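Local coordinates for protein dihydroorotase (Campylobacter jejuni subsp. jejuni, PDB 3PNU) that probably catalyses the reversible cyclization of carbamoyl aspartate to dihydroorotate in pyrimidine biosynthesis, as a zinc-dependent, homodimeric TIM-barrel hydrolase, at residues K26-L31 with N301-L306; L183-E188 with E203-T208; I215-D220 with K237-K242; E330-N335 with G350-F355. One frame throughout, in Å; residues are numbered along the deposited sequence. Where two conformers were deposited one is given.

Interaction 1. Residues K26-L31 with N301-L306; sequences KLKNPL and NLQKFL
Gln303, on helix 299-314 of the TIM-barrel hydrolase, presents the edge of its side-chain amide to the backbone of Lys28 in strand 25-28, one of the two edge strands of an antiparallel sheet. One amide thus serves as both acceptor and donor for one residue. Lys28 N reaches Gln303 OE1 at 2.9 Å, tilted from the carbonyl plane, while Gln303 NE2 gives an almost straight bond (168°) to a lone pair of Lys28 O. The Gln303 chain can turn to the strand because it bends at its second torsion (chi2 58°); NE2 has a further partner in Asp308. Beside this clamp, Leu27 crosses both Leu302 and Leu306 at about a right angle, its CD2 meeting Leu302 CD2 at 3.9 Å and its CD1 meeting Leu306 CD1 at 4.1 Å. Leu286 of helix 285-296 packs on Leu27 and Leu306 alike. Where the chain leaves the strand, Pro30 CB lies 4.3 Å from Leu306 CD2, and Leu31 N donates to Leu306 O at 2.8 Å.

Interaction 2. Residues L183-E188 with E203-T208; sequences LKIVME and ENLYAT
Ile185 and Tyr206 belong to a ladder of backbone hydrogen bonds between parallel strands 185-187 and 205-209. Asn204 O receives Ile185 N almost straight, at 2.9 Å; Ile185 O takes Tyr206 N, Tyr206 O takes Met187 N, and Met187 O takes Thr208 N. At the start of this ladder a side chain joins in: Asn204 ND2 donates to Leu183 O at 3.2 Å, with the acceptor close to the amide plane.

Apolar contacts divide between the two faces of the sheet. On one, Leu205 CD2 touches Ile185 CB at 3.9 Å and also approaches Met187 CG, and Leu198 and Leu199 of helix 193-201 pack against this face. On the other, Val186 CG1 meets Thr208 CG2 at 3.8 Å, crossing at about a right angle, and Lys184 CG comes obliquely to Tyr206 CE2 at 3.7 Å.

A contact between two polar side chains lies at the C-terminal end. Glu188 folds back at its second torsion (chi2 -64°), bringing its carboxylate to Thr208 OG1. Glu188 OE1 is also hydrogen-bonded to ND1 of the zinc ligand His34, a second-shell link that should orient the imidazole. Joined through helix 193-201, these strands form a beta-alpha-beta unit of the TIM barrel, with the zinc site at their C-terminal ends.

Interaction 3. Residues I215-D220 with K237-K242; sequences IITLDD and KRYEDK
The capping box of Thr217 and Asp220 starts helix 218-223, and the same threonine meets the N-terminal turn of helix 239-250. Within the box, Thr217 N donates to Asp220 OD2 at 2.9 Å, while Thr217 OG1 accepts a weak bond from Asp219 N. The threonine hydroxyl sits between its backbone N and carbonyl carbon (chi1 73°), which places OG1 for the cap and sends CG2 to the other helix. There the methyl lies over one face of the Tyr239 ring, 4.3 Å from its centroid and offset toward the rim, a CH-pi contact. Asp219 OD2 approaches the same ring at its edge, near the hydroxyl, at a separation too short to be trusted. The tyrosine is modelled in two conformers, so both contacts hold for one of them and are to that extent doubtful.

Two further hydrogen bonds end on backbone carbonyls. Leu218 N makes a nearly straight bond to a lone pair of Lys237 O at 2.8 Å. Lys242 bends at its third torsion (chi3 73°), carrying NZ to Ile215 O at 2.9 Å from above the carbonyl plane.

The contact forms part of the dimer interface: Asp219 OD1 accepts from Val162 N of the second subunit, and Arg238 forms a salt bridge with Asp164 of that subunit. Within its own subunit, Ile215 packs on helix 285-296, and Asp241 OD1 accepts from Lys193 N at the start of helix 193-201.

Interaction 4. Residues E330-N335 with G350-F355; sequences EWQVPN and GEILKF
Trp331 and Leu353 lie side by side and point the same way from paired strands. The indole stands between its own backbone N and carbonyl carbon (chi1 70°), a torsion that leans the ring over the partner strand. Trp331 CZ2 there comes within 3.6 Å of Leu353 CD1, on an oblique approach. Phe355 O lies at the indole edge, in its plane, and accepts a weak bond from Trp331 NE1, bent to 128° despite the 2.7 Å separation. Val333 adds its CG2 branch, crossing obliquely to touch Leu353 CD1 at 3.5 Å, so the same methyl meets both the indole and the valine.

The backbones that carry these groups form an antiparallel pairing at the edge of a four-stranded sheet, where 331-332 is an outermost strand and 352-357 its neighbour. Trp331 and Leu353 form a hydrogen-bonded pair, exchanging N-H and C=O groups; Gln332 and Ile352 form the adjacent non-hydrogen-bonded pair. Val333 N donates to Glu351 O at 2.9 Å, and Gly350 N to Val333 O.

The face bearing Gln332 and Ile352 is more exposed. Gln332 is extended, with CG anti to the backbone N (chi1 -172°), and its CG meets Ile352 CD1 at 3.7 Å. Its amide makes a weak bond from NE2 to Gly350 O. The other methyl branch, Ile352 CG2, is approached obliquely by the carboxylate of Glu330, OE1 being 3.9 Å away.

The four contacts show how chemistry follows place in a fold. Interactions 1 and 2 are buried: the first ties a barrel helix to a sheet edge with a side-chain amide, the second joins two barrel strands through a backbone ladder and reaches the zinc site. Interactions 3 and 4 are partly buried. Interaction 3 gathers helix starts, a lysine and carboxylates beside the dimer partner, whereas interaction 4 is a strand pairing with one apolar and one exposed face, away from the annotated sites. Interactions 1 and 4 reach the same antiparallel sheet, at its two outermost strands, and their centres are about 22 Å apart. Strand 205-209 of interaction 2 leads on to helix 218-223 of interaction 3.

Interaction 1. Residues K26-L31 with N301-L306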
loop_
_atom_site.group_PDB
_atom_site.type_symbol
_atom_site.label_atom_id
_atom_site.label_comp_id
_atom_site.label_asym_id
_atom_site.label_seq_id
_atom_site.Cartn_x
_atom_site.Cartn_y
_atom_site.Cartn_z
ATOM N N LYS A 26 14.060 -17.645 30.142
ATOM C CA LYS A 26 15.451 -17.503 29.724
ATOM C C LYS A 26 15.614 -17.830 28.242
ATOM O O LYS A 26 15.052 -18.800 27.738
ATOM C CB LYS A 26 16.392 -18.435 30.506
ATOM C CG LYS A 26 16.729 -18.058 31.951
ATOM C CD LYS A 26 15.591 -18.333 32.922
ATOM C CE LYS A 26 16.052 -18.189 34.371
ATOM N NZ LYS A 26 14.976 -18.574 35.350
ATOM N N LEU A 27 16.408 -17.018 27.559
ATOM C CA LEU A 27 16.713 -17.229 26.154
ATOM C C LEU A 27 18.217 -17.375 26.060
ATOM O O LEU A 27 18.951 -16.585 26.635
ATOM C CB LEU A 27 16.237 -16.045 25.304
ATOM C CG LEU A 27 14.726 -15.844 25.235
ATOM C CD1 LEU A 27 14.400 -14.525 24.568
ATOM C CD2 LEU A 27 14.040 -17.030 24.520
ATOM N N LYS A 28 18.673 -18.385 25.336
ATOM C CA LYS A 28 20.092 -18.636 25.195
ATOM C C LYS A 28 20.645 -18.319 23.797
ATOM O O LYS A 28 20.179 -18.852 22.793
ATOM C CB LYS A 28 20.368 -20.099 25.561
ATOM C CG LYS A 28 21.796 -20.564 25.280
ATOM C CD LYS A 28 22.068 -21.994 25.783
ATOM C CE LYS A 28 22.103 -22.044 27.314
ATOM N NZ LYS A 28 22.620 -23.333 27.867
ATOM N N ASN A 29 21.655 -17.457 23.760
ATOM C CA ASN A 29 22.345 -17.092 22.524
ATOM C C ASN A 29 21.432 -16.694 21.347
ATOM O O ASN A 29 21.507 -17.280 20.271
ATOM C CB ASN A 29 23.281 -18.241 22.090
ATOM C CG ASN A 29 24.459 -18.458 23.057
ATOM O OD1 ASN A 29 24.967 -17.518 23.665
ATOM N ND2 ASN A 29 24.904 -19.707 23.174
ATOM N N PRO A 30 20.563 -15.702 21.553
ATOM C CA PRO A 30 19.699 -15.253 20.468
ATOM C C PRO A 30 20.493 -14.726 19.291
ATOM O O PRO A 30 21.485 -14.005 19.449
ATOM C CB PRO A 30 18.890 -14.106 21.092
ATOM C CG PRO A 30 19.649 -13.706 22.313
ATOM C CD PRO A 30 20.337 -14.940 22.789
ATOM N N LEU A 31 20.046 -15.087 18.106
ATOM C CA LEU A 31 20.699 -14.648 16.906
ATOM C C LEU A 31 19.735 -13.863 16.042
ATOM O O LEU A 31 18.584 -14.247 15.898
ATOM C CB LEU A 31 21.204 -15.876 16.162
ATOM C CG LEU A 31 22.322 -16.616 16.903
ATOM C CD1 LEU A 31 22.541 -18.043 16.374
ATOM C CD2 LEU A 31 23.597 -15.799 16.822
ATOM N N ASN A 301 10.249 -23.788 21.281
ATOM C CA ASN A 301 10.171 -23.390 19.889
ATOM C C ASN A 301 10.693 -21.979 19.667
ATOM O O ASN A 301 11.239 -21.692 18.630
ATOM C CB ASN A 301 8.774 -23.633 19.329
ATOM C CG ASN A 301 8.478 -25.114 19.175
ATOM O OD1 ASN A 301 9.376 -25.940 19.243
ATOM N ND2 ASN A 301 7.230 -25.452 18.953
ATOM N N LEU A 302 10.575 -21.114 20.657
ATOM C CA LEU A 302 11.139 -19.778 20.515
ATOM C C LEU A 302 12.679 -19.883 20.494
ATOM O O LEU A 302 13.366 -19.202 19.711
ATOM C CB LEU A 302 10.675 -18.861 21.642
ATOM C CG LEU A 302 11.317 -17.468 21.677
ATOM C CD1 LEU A 302 11.337 -16.823 20.297
ATOM C CD2 LEU A 302 10.611 -16.543 22.692
ATOM N N GLN A 303 13.201 -20.748 21.357
ATOM C CA GLN A 303 14.642 -20.969 21.475
ATOM C C GLN A 303 15.177 -21.550 20.174
ATOM O O GLN A 303 16.312 -21.282 19.804
ATOM C CB GLN A 303 14.946 -21.888 22.682
ATOM C CG GLN A 303 16.416 -22.276 22.864
ATOM C CD GLN A 303 17.357 -21.086 23.029
ATOM O OE1 GLN A 303 17.046 -20.101 23.708
ATOM N NE2 GLN A 303 18.533 -21.194 22.425
ATOM N N LYS A 304 14.363 -22.352 19.495
ATOM C CA LYS A 304 14.736 -22.918 18.195
ATOM C C LYS A 304 14.755 -21.858 17.082
ATOM O O LYS A 304 15.711 -21.762 16.294
ATOM C CB LYS A 304 13.757 -24.016 17.789
ATOM C CG LYS A 304 14.016 -25.422 18.366
ATOM C CD LYS A 304 12.794 -26.309 18.117
ATOM C CE LYS A 304 13.001 -27.783 18.424
ATOM N NZ LYS A 304 13.701 -28.516 17.314
ATOM N N PHE A 305 13.697 -21.063 17.038
ATOM C CA PHE A 305 13.516 -20.038 16.030
ATOM C C PHE A 305 14.569 -18.936 16.126
ATOM O O PHE A 305 15.092 -18.488 15.104
ATOM C CB PHE A 305 12.074 -19.504 16.126
ATOM C CG PHE A 305 11.747 -18.397 15.156
ATOM C CD1 PHE A 305 11.873 -18.591 13.790
ATOM C CD2 PHE A 305 11.265 -17.179 15.617
ATOM C CE1 PHE A 305 11.567 -17.578 12.911
ATOM C CE2 PHE A 305 10.947 -16.171 14.736
ATOM C CZ PHE A 305 11.099 -16.369 13.378
ATOM N N LEU A 306 14.901 -18.529 17.351
ATOM C CA LEU A 306 15.892 -17.484 17.596
ATOM C C LEU A 306 17.332 -17.941 17.648
ATOM O O LEU A 306 18.243 -17.113 17.535
ATOM C CB LEU A 306 15.632 -16.826 18.953
ATOM C CG LEU A 306 14.810 -15.573 19.087
ATOM C CD1 LEU A 306 14.620 -15.295 20.572
ATOM C CD2 LEU A 306 15.547 -14.414 18.394
#

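Interaction 2. Residues L183-E188 with E203-T208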
loop_
_atom_site.group_PDB
_atom_site.type_symbol
_atom_site.label_atom_id
_atom_site.label_comp_id
_atom_site.label_asym_id
_atom_site.label_seq_id
_atom_site.Cartn_x
_atom_site.Cartn_y
_atom_site.Cartn_z
ATOM N N LEU A 183 24.653 -25.852 -2.641
ATOM C CA LEU A 183 24.729 -24.476 -2.153
ATOM C C LEU A 183 23.610 -24.225 -1.130
ATOM O O LEU A 183 22.472 -24.635 -1.339
ATOM C CB LEU A 183 24.548 -23.518 -3.320
ATOM C CG LEU A 183 24.635 -22.004 -3.088
ATOM C CD1 LEU A 183 26.025 -21.553 -2.592
ATOM C CD2 LEU A 183 24.307 -21.282 -4.363
ATOM N N LYS A 184 23.924 -23.577 -0.018
ATOM C CA LYS A 184 22.888 -23.200 0.918
ATOM C C LYS A 184 22.329 -21.892 0.406
ATOM O O LYS A 184 23.070 -20.923 0.191
ATOM C CB LYS A 184 23.412 -23.033 2.342
ATOM C CG LYS A 184 23.701 -24.341 3.011
ATOM C CD LYS A 184 24.263 -24.124 4.412
ATOM C CE LYS A 184 24.719 -25.434 4.987
ATOM N NZ LYS A 184 25.685 -25.203 6.072
ATOM N N ILE A 185 21.022 -21.876 0.191
ATOM C CA ILE A 185 20.347 -20.714 -0.321
ATOM C C ILE A 185 19.319 -20.291 0.709
ATOM O O ILE A 185 18.360 -21.023 0.980
ATOM C CB ILE A 185 19.659 -21.017 -1.666
ATOM C CG1 ILE A 185 20.678 -21.547 -2.687
ATOM C CG2 ILE A 185 18.973 -19.789 -2.193
ATOM C CD1 ILE A 185 20.087 -21.986 -4.037
ATOM N N VAL A 186 19.525 -19.117 1.292
ATOM C CA VAL A 186 18.606 -18.620 2.309
ATOM C C VAL A 186 17.677 -17.570 1.718
ATOM O O VAL A 186 18.116 -16.512 1.272
ATOM C CB VAL A 186 19.351 -18.041 3.534
ATOM C CG1 VAL A 186 18.357 -17.660 4.645
ATOM C CG2 VAL A 186 20.346 -19.059 4.048
ATOM N N MET A 187 16.390 -17.909 1.687
ATOM C CA MET A 187 15.353 -17.013 1.217
ATOM C C MET A 187 15.095 -16.026 2.364
ATOM O O MET A 187 14.397 -16.353 3.323
ATOM C CB MET A 187 14.080 -17.814 0.899
ATOM C CG MET A 187 14.285 -18.923 -0.146
ATOM S SD MET A 187 12.779 -19.771 -0.669
ATOM C CE MET A 187 12.218 -20.463 0.876
ATOM N N GLU A 188 15.680 -14.834 2.290
ATOM C CA GLU A 188 15.504 -13.839 3.360
ATOM C C GLU A 188 14.109 -13.300 3.471
ATOM O O GLU A 188 13.352 -13.284 2.494
ATOM C CB GLU A 188 16.466 -12.672 3.177
ATOM C CG GLU A 188 17.923 -13.075 3.334
ATOM C CD GLU A 188 18.252 -13.580 4.747
ATOM O OE1 GLU A 188 17.537 -13.230 5.737
ATOM O OE2 GLU A 188 19.245 -14.321 4.851
ATOM N N GLU A 203 16.168 -29.485 -0.240
ATOM C CA GLU A 203 16.987 -29.586 0.972
ATOM C C GLU A 203 17.930 -28.419 1.184
ATOM O O GLU A 203 18.251 -28.105 2.302
ATOM C CB GLU A 203 17.795 -30.884 0.967
ATOM C CG GLU A 203 16.927 -32.125 1.056
ATOM C CD GLU A 203 17.700 -33.400 0.795
ATOM O OE1 GLU A 203 17.069 -34.371 0.334
ATOM O OE2 GLU A 203 18.932 -33.432 1.024
ATOM N N ASN A 204 18.380 -27.786 0.109
ATOM C CA ASN A 204 19.284 -26.662 0.235
ATOM C C ASN A 204 18.602 -25.282 0.389
ATOM O O ASN A 204 19.283 -24.242 0.388
ATOM C CB ASN A 204 20.293 -26.657 -0.903
ATOM C CG ASN A 204 19.657 -26.670 -2.270
ATOM O OD1 ASN A 204 18.577 -27.255 -2.482
ATOM N ND2 ASN A 204 20.340 -26.047 -3.230
ATOM N N LEU A 205 17.269 -25.267 0.530
ATOM C CA LEU A 205 16.555 -24.019 0.763
ATOM C C LEU A 205 16.300 -23.821 2.247
ATOM O O LEU A 205 15.884 -24.749 2.943
ATOM C CB LEU A 205 15.233 -23.959 0.003
ATOM C CG LEU A 205 15.310 -23.687 -1.488
ATOM C CD1 LEU A 205 13.875 -23.692 -2.045
ATOM C CD2 LEU A 205 16.004 -22.361 -1.762
ATOM N N TYR A 206 16.561 -22.597 2.710
ATOM C CA TYR A 206 16.359 -22.207 4.084
ATOM C C TYR A 206 15.654 -20.864 4.046
ATOM O O TYR A 206 15.441 -20.316 2.969
ATOM C CB TYR A 206 17.707 -22.089 4.813
ATOM C CG TYR A 206 18.493 -23.393 4.867
ATOM C CD1 TYR A 206 18.306 -24.292 5.902
ATOM C CD2 TYR A 206 19.407 -23.720 3.884
ATOM C CE1 TYR A 206 18.995 -25.474 5.950
ATOM C CE2 TYR A 206 20.123 -24.907 3.939
ATOM C CZ TYR A 206 19.905 -25.774 4.970
ATOM O OH TYR A 206 20.592 -26.959 5.037
ATOM N N ALA A 207 15.294 -20.322 5.208
ATOM C CA ALA A 207 14.619 -19.030 5.233
ATOM C C ALA A 207 14.748 -18.288 6.553
ATOM O O ALA A 207 14.987 -18.888 7.605
ATOM C CB ALA A 207 13.135 -19.218 4.886
ATOM N N THR A 208 14.604 -16.970 6.489
ATOM C CA THR A 208 14.572 -16.159 7.682
ATOM C C THR A 208 13.200 -15.496 7.675
ATOM O O THR A 208 12.644 -15.253 6.605
ATOM C CB THR A 208 15.683 -15.104 7.755
ATOM O OG1 THR A 208 15.507 -14.108 6.740
ATOM C CG2 THR A 208 17.063 -15.739 7.626
#

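Interaction 3. Residues I215-D220 with K237-K242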
loop_
_atom_site.group_PDB
_atom_site.type_symbol
_atom_site.label_atom_id
_atom_site.label_comp_id
_atom_site.label_asym_id
_atom_site.label_seq_id
_atom_site.Cartn_x
_atom_site.Cartn_y
_atom_site.Cartn_z
ATOM N N ILE A 215 3.110 -10.617 12.360
ATOM C CA ILE A 215 2.046 -9.840 12.959
ATOM C C ILE A 215 1.107 -9.099 11.992
ATOM O O ILE A 215 -0.107 -9.222 12.110
ATOM C CB ILE A 215 2.680 -8.810 13.930
ATOM C CG1 ILE A 215 3.471 -9.545 15.030
ATOM C CG2 ILE A 215 1.611 -7.928 14.553
ATOM C CD1 ILE A 215 4.278 -8.634 15.981
ATOM N N ILE A 216 1.669 -8.359 11.035
ATOM C CA ILE A 216 0.852 -7.527 10.137
ATOM C C ILE A 216 0.502 -8.134 8.766
ATOM O O ILE A 216 1.129 -9.101 8.319
ATOM C CB ILE A 216 1.546 -6.161 9.884
ATOM C CG1 ILE A 216 2.729 -6.305 8.931
ATOM C CG2 ILE A 216 1.982 -5.525 11.212
ATOM C CD1 ILE A 216 3.387 -5.013 8.575
ATOM N N THR A 217 -0.522 -7.559 8.134
ATOM C CA THR A 217 -0.923 -7.896 6.762
ATOM C C THR A 217 -1.038 -6.568 6.020
ATOM O O THR A 217 -0.910 -5.502 6.622
ATOM C CB THR A 217 -2.279 -8.609 6.645
ATOM O OG1 THR A 217 -3.342 -7.676 6.884
ATOM C CG2 THR A 217 -2.370 -9.795 7.579
ATOM N N LEU A 218 -1.288 -6.625 4.712
ATOM C CA LEU A 218 -1.447 -5.399 3.923
ATOM C C LEU A 218 -2.513 -4.462 4.532
ATOM O O LEU A 218 -2.386 -3.249 4.452
ATOM C CB LEU A 218 -1.820 -5.731 2.469
ATOM C CG LEU A 218 -1.801 -4.551 1.491
ATOM C CD1 LEU A 218 -0.388 -3.966 1.393
ATOM C CD2 LEU A 218 -2.312 -4.963 0.109
ATOM N N ASP A 219 -3.561 -5.026 5.115
ATOM C CA ASP A 219 -4.626 -4.217 5.742
ATOM C C ASP A 219 -4.103 -3.221 6.793
ATOM O O ASP A 219 -4.629 -2.117 6.901
ATOM C CB ASP A 219 -5.707 -5.111 6.363
ATOM C CG ASP A 219 -6.649 -5.711 5.334
ATOM O OD1 ASP A 219 -6.676 -5.243 4.181
ATOM O OD2 ASP A 219 -7.386 -6.647 5.684
ATOM N N ASP A 220 -3.064 -3.598 7.534
ATOM C CA ASP A 220 -2.479 -2.731 8.556
ATOM C C ASP A 220 -1.739 -1.603 7.917
ATOM O O ASP A 220 -1.646 -0.521 8.487
ATOM C CB ASP A 220 -1.517 -3.524 9.448
ATOM C CG ASP A 220 -2.215 -4.633 10.195
ATOM O OD1 ASP A 220 -3.187 -4.331 10.906
ATOM O OD2 ASP A 220 -1.801 -5.804 10.086
ATOM N N LYS A 237 1.590 -9.027 3.207
ATOM C CA LYS A 237 0.613 -9.550 2.250
ATOM C C LYS A 237 -0.717 -10.001 2.859
ATOM O O LYS A 237 -1.304 -9.261 3.643
ATOM C CB LYS A 237 1.310 -10.625 1.382
ATOM C CG LYS A 237 2.493 -9.983 0.586
ATOM C CD LYS A 237 3.298 -10.908 -0.198
ATOM C CE LYS A 237 4.409 -10.178 -0.925
ATOM N NZ LYS A 237 5.385 -9.543 -0.034
ATOM N N ARG A 238 -1.196 -11.190 2.504
ATOM C CA ARG A 238 -2.496 -11.644 2.944
ATOM C C ARG A 238 -2.536 -12.419 4.240
ATOM O O ARG A 238 -1.508 -12.878 4.760
ATOM C CB ARG A 238 -3.123 -12.515 1.845
ATOM C CG ARG A 238 -3.431 -11.758 0.577
ATOM C CD ARG A 238 -3.951 -12.663 -0.524
ATOM N NE ARG A 238 -4.376 -11.848 -1.659
ATOM C CZ ARG A 238 -5.611 -11.395 -1.854
ATOM N NH1 ARG A 238 -6.591 -11.691 -1.000
ATOM N NH2 ARG A 238 -5.873 -10.640 -2.920
ATOM N N TYR A 239 -3.744 -12.568 4.759
ATOM C CA TYR A 239 -3.968 -13.281 5.994
ATOM C C TYR A 239 -3.411 -14.710 5.963
ATOM O O TYR A 239 -2.789 -15.146 6.920
ATOM C CB TYR A 239 -5.461 -13.271 6.324
ATOM C CG TYR A 239 -6.015 -11.883 6.615
ATOM C CD1 TYR A 239 -5.961 -11.356 7.894
ATOM C CD2 TYR A 239 -6.595 -11.105 5.610
ATOM C CE1 TYR A 239 -6.461 -10.096 8.179
ATOM C CE2 TYR A 239 -7.098 -9.833 5.888
ATOM C CZ TYR A 239 -7.024 -9.345 7.180
ATOM O OH TYR A 239 -7.518 -8.101 7.492
ATOM N N GLU A 240 -3.627 -15.426 4.863
ATOM C CA GLU A 240 -3.132 -16.789 4.725
ATOM C C GLU A 240 -1.610 -16.830 4.602
ATOM O O GLU A 240 -0.970 -17.830 4.959
ATOM C CB GLU A 240 -3.867 -17.586 3.617
ATOM C CG GLU A 240 -4.293 -16.781 2.389
ATOM C CD GLU A 240 -5.616 -16.036 2.620
ATOM O OE1 GLU A 240 -6.589 -16.643 3.122
ATOM O OE2 GLU A 240 -5.679 -14.846 2.288
ATOM N N ASP A 241 -1.029 -15.735 4.142
ATOM C CA ASP A 241 0.412 -15.651 4.046
ATOM C C ASP A 241 0.989 -15.573 5.459
ATOM O O ASP A 241 1.915 -16.300 5.788
ATOM C CB ASP A 241 0.838 -14.456 3.188
ATOM C CG ASP A 241 0.471 -14.635 1.723
ATOM O OD1 ASP A 241 0.752 -15.718 1.153
ATOM O OD2 ASP A 241 -0.083 -13.687 1.142
ATOM N N LYS A 242 0.411 -14.705 6.287
ATOM C CA LYS A 242 0.857 -14.519 7.660
ATOM C C LYS A 242 0.677 -15.783 8.475
ATOM O O LYS A 242 1.540 -16.142 9.274
ATOM C CB LYS A 242 0.074 -13.417 8.338
ATOM C CG LYS A 242 0.611 -13.099 9.682
ATOM C CD LYS A 242 -0.136 -12.022 10.368
ATOM C CE LYS A 242 -1.474 -12.473 10.857
ATOM N NZ LYS A 242 -1.981 -11.424 11.780
#

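Interaction 4. Residues E330-N335 with G350-F355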
loop_
_atom_site.group_PDB
_atom_site.type_symbol
_atom_site.label_atom_id
_atom_site.label_comp_id
_atom_site.label_asym_id
_atom_site.label_seq_id
_atom_site.Cartn_x
_atom_site.Cartn_y
_atom_site.Cartn_z
ATOM N N GLU A 330 5.642 -4.549 32.531
ATOM C CA GLU A 330 5.261 -3.546 31.535
ATOM C C GLU A 330 6.259 -2.420 31.308
ATOM O O GLU A 330 6.998 -2.040 32.211
ATOM C CB GLU A 330 3.955 -2.884 31.922
ATOM C CG GLU A 330 2.731 -3.751 31.820
ATOM C CD GLU A 330 1.461 -2.932 31.990
ATOM O OE1 GLU A 330 1.572 -1.717 32.261
ATOM O OE2 GLU A 330 0.359 -3.494 31.850
ATOM N N TRP A 331 6.263 -1.882 30.092
ATOM C CA TRP A 331 7.112 -0.738 29.758
ATOM C C TRP A 331 6.646 -0.105 28.452
ATOM O O TRP A 331 6.124 -0.794 27.571
ATOM C CB TRP A 331 8.609 -1.107 29.721
ATOM C CG TRP A 331 9.059 -1.973 28.585
ATOM C CD1 TRP A 331 8.759 -3.292 28.380
ATOM C CD2 TRP A 331 9.944 -1.588 27.522
ATOM N NE1 TRP A 331 9.381 -3.742 27.237
ATOM C CE2 TRP A 331 10.119 -2.720 26.696
ATOM C CE3 TRP A 331 10.597 -0.391 27.181
ATOM C CZ2 TRP A 331 10.923 -2.694 25.547
ATOM C CZ3 TRP A 331 11.401 -0.366 26.033
ATOM C CH2 TRP A 331 11.555 -1.511 25.233
ATOM N N GLN A 332 6.819 1.212 28.344
ATOM C CA GLN A 332 6.396 1.937 27.160
ATOM C C GLN A 332 7.580 2.134 26.248
ATOM O O GLN A 332 8.677 2.451 26.706
ATOM C CB GLN A 332 5.802 3.293 27.517
ATOM C CG GLN A 332 5.168 3.974 26.315
ATOM C CD GLN A 332 4.559 5.322 26.639
ATOM O OE1 GLN A 332 5.025 6.037 27.532
ATOM N NE2 GLN A 332 3.517 5.689 25.893
ATOM N N VAL A 333 7.346 1.972 24.951
ATOM C CA VAL A 333 8.401 2.089 23.985
ATOM C C VAL A 333 8.635 3.550 23.637
ATOM O O VAL A 333 7.699 4.266 23.299
ATOM C CB VAL A 333 8.063 1.294 22.683
ATOM C CG1 VAL A 333 9.254 1.327 21.697
ATOM C CG2 VAL A 333 7.668 -0.153 23.010
ATOM N N PRO A 334 9.898 4.002 23.715
ATOM C CA PRO A 334 10.211 5.377 23.350
ATOM C C PRO A 334 9.669 5.717 21.981
ATOM O O PRO A 334 9.592 4.853 21.115
ATOM C CB PRO A 334 11.741 5.402 23.308
ATOM C CG PRO A 334 12.170 4.307 24.215
ATOM C CD PRO A 334 11.081 3.267 24.197
ATOM N N ASN A 335 9.296 6.970 21.790
ATOM C CA ASN A 335 8.768 7.403 20.515
ATOM C C ASN A 335 9.903 7.663 19.528
ATOM O O ASN A 335 9.667 7.812 18.333
ATOM C CB ASN A 335 7.892 8.647 20.711
ATOM C CG ASN A 335 6.695 8.379 21.622
ATOM O OD1 ASN A 335 6.228 7.245 21.748
ATOM N ND2 ASN A 335 6.198 9.423 22.256
ATOM N N GLY A 350 5.644 4.058 21.215
ATOM C CA GLY A 350 4.551 4.440 22.130
ATOM C C GLY A 350 3.656 3.319 22.641
ATOM O O GLY A 350 2.679 3.565 23.345
ATOM N N GLU A 351 3.981 2.081 22.292
ATOM C CA GLU A 351 3.191 0.930 22.718
ATOM C C GLU A 351 3.633 0.409 24.093
ATOM O O GLU A 351 4.775 0.643 24.526
ATOM C CB GLU A 351 3.298 -0.186 21.670
ATOM C CG GLU A 351 2.561 0.098 20.368
ATOM C CD GLU A 351 1.042 -0.032 20.517
ATOM O OE1 GLU A 351 0.578 -1.068 21.048
ATOM O OE2 GLU A 351 0.311 0.885 20.079
ATOM N N ILE A 352 2.717 -0.292 24.770
ATOM C CA ILE A 352 2.995 -0.882 26.082
ATOM C C ILE A 352 3.140 -2.394 25.964
ATOM O O ILE A 352 2.161 -3.130 25.777
ATOM C CB ILE A 352 1.941 -0.494 27.170
ATOM C CG1 ILE A 352 2.205 0.926 27.698
ATOM C CG2 ILE A 352 2.025 -1.422 28.364
ATOM C CD1 ILE A 352 2.095 2.024 26.657
ATOM N N LEU A 353 4.392 -2.835 26.094
ATOM C CA LEU A 353 4.767 -4.236 25.986
ATOM C C LEU A 353 4.666 -4.938 27.331
ATOM O O LEU A 353 5.123 -4.424 28.350
ATOM C CB LEU A 353 6.199 -4.334 25.449
ATOM C CG LEU A 353 6.427 -3.646 24.095
ATOM C CD1 LEU A 353 7.905 -3.542 23.752
ATOM C CD2 LEU A 353 5.649 -4.373 22.989
ATOM N N LYS A 354 4.067 -6.120 27.309
ATOM C CA LYS A 354 3.871 -6.940 28.497
ATOM C C LYS A 354 5.168 -7.568 29.064
ATOM O O LYS A 354 5.193 -7.977 30.230
ATOM C CB LYS A 354 2.852 -8.041 28.168
ATOM C CG LYS A 354 2.618 -9.065 29.278
ATOM C CD LYS A 354 1.668 -10.164 28.831
ATOM C CE LYS A 354 1.569 -11.259 29.874
ATOM N NZ LYS A 354 0.782 -12.416 29.381
ATOM N N PHE A 355 6.229 -7.654 28.256
ATOM C CA PHE A 355 7.508 -8.237 28.701
ATOM C C PHE A 355 8.663 -7.267 28.607
ATOM O O PHE A 355 8.653 -6.329 27.793
ATOM C CB PHE A 355 7.868 -9.484 27.894
ATOM C CG PHE A 355 7.094 -10.695 28.279
ATOM C CD1 PHE A 355 7.561 -11.530 29.270
ATOM C CD2 PHE A 355 5.906 -11.005 27.656
ATOM C CE1 PHE A 355 6.851 -12.653 29.637
ATOM C CE2 PHE A 355 5.194 -12.132 28.016
ATOM C CZ PHE A 355 5.665 -12.951 29.006
#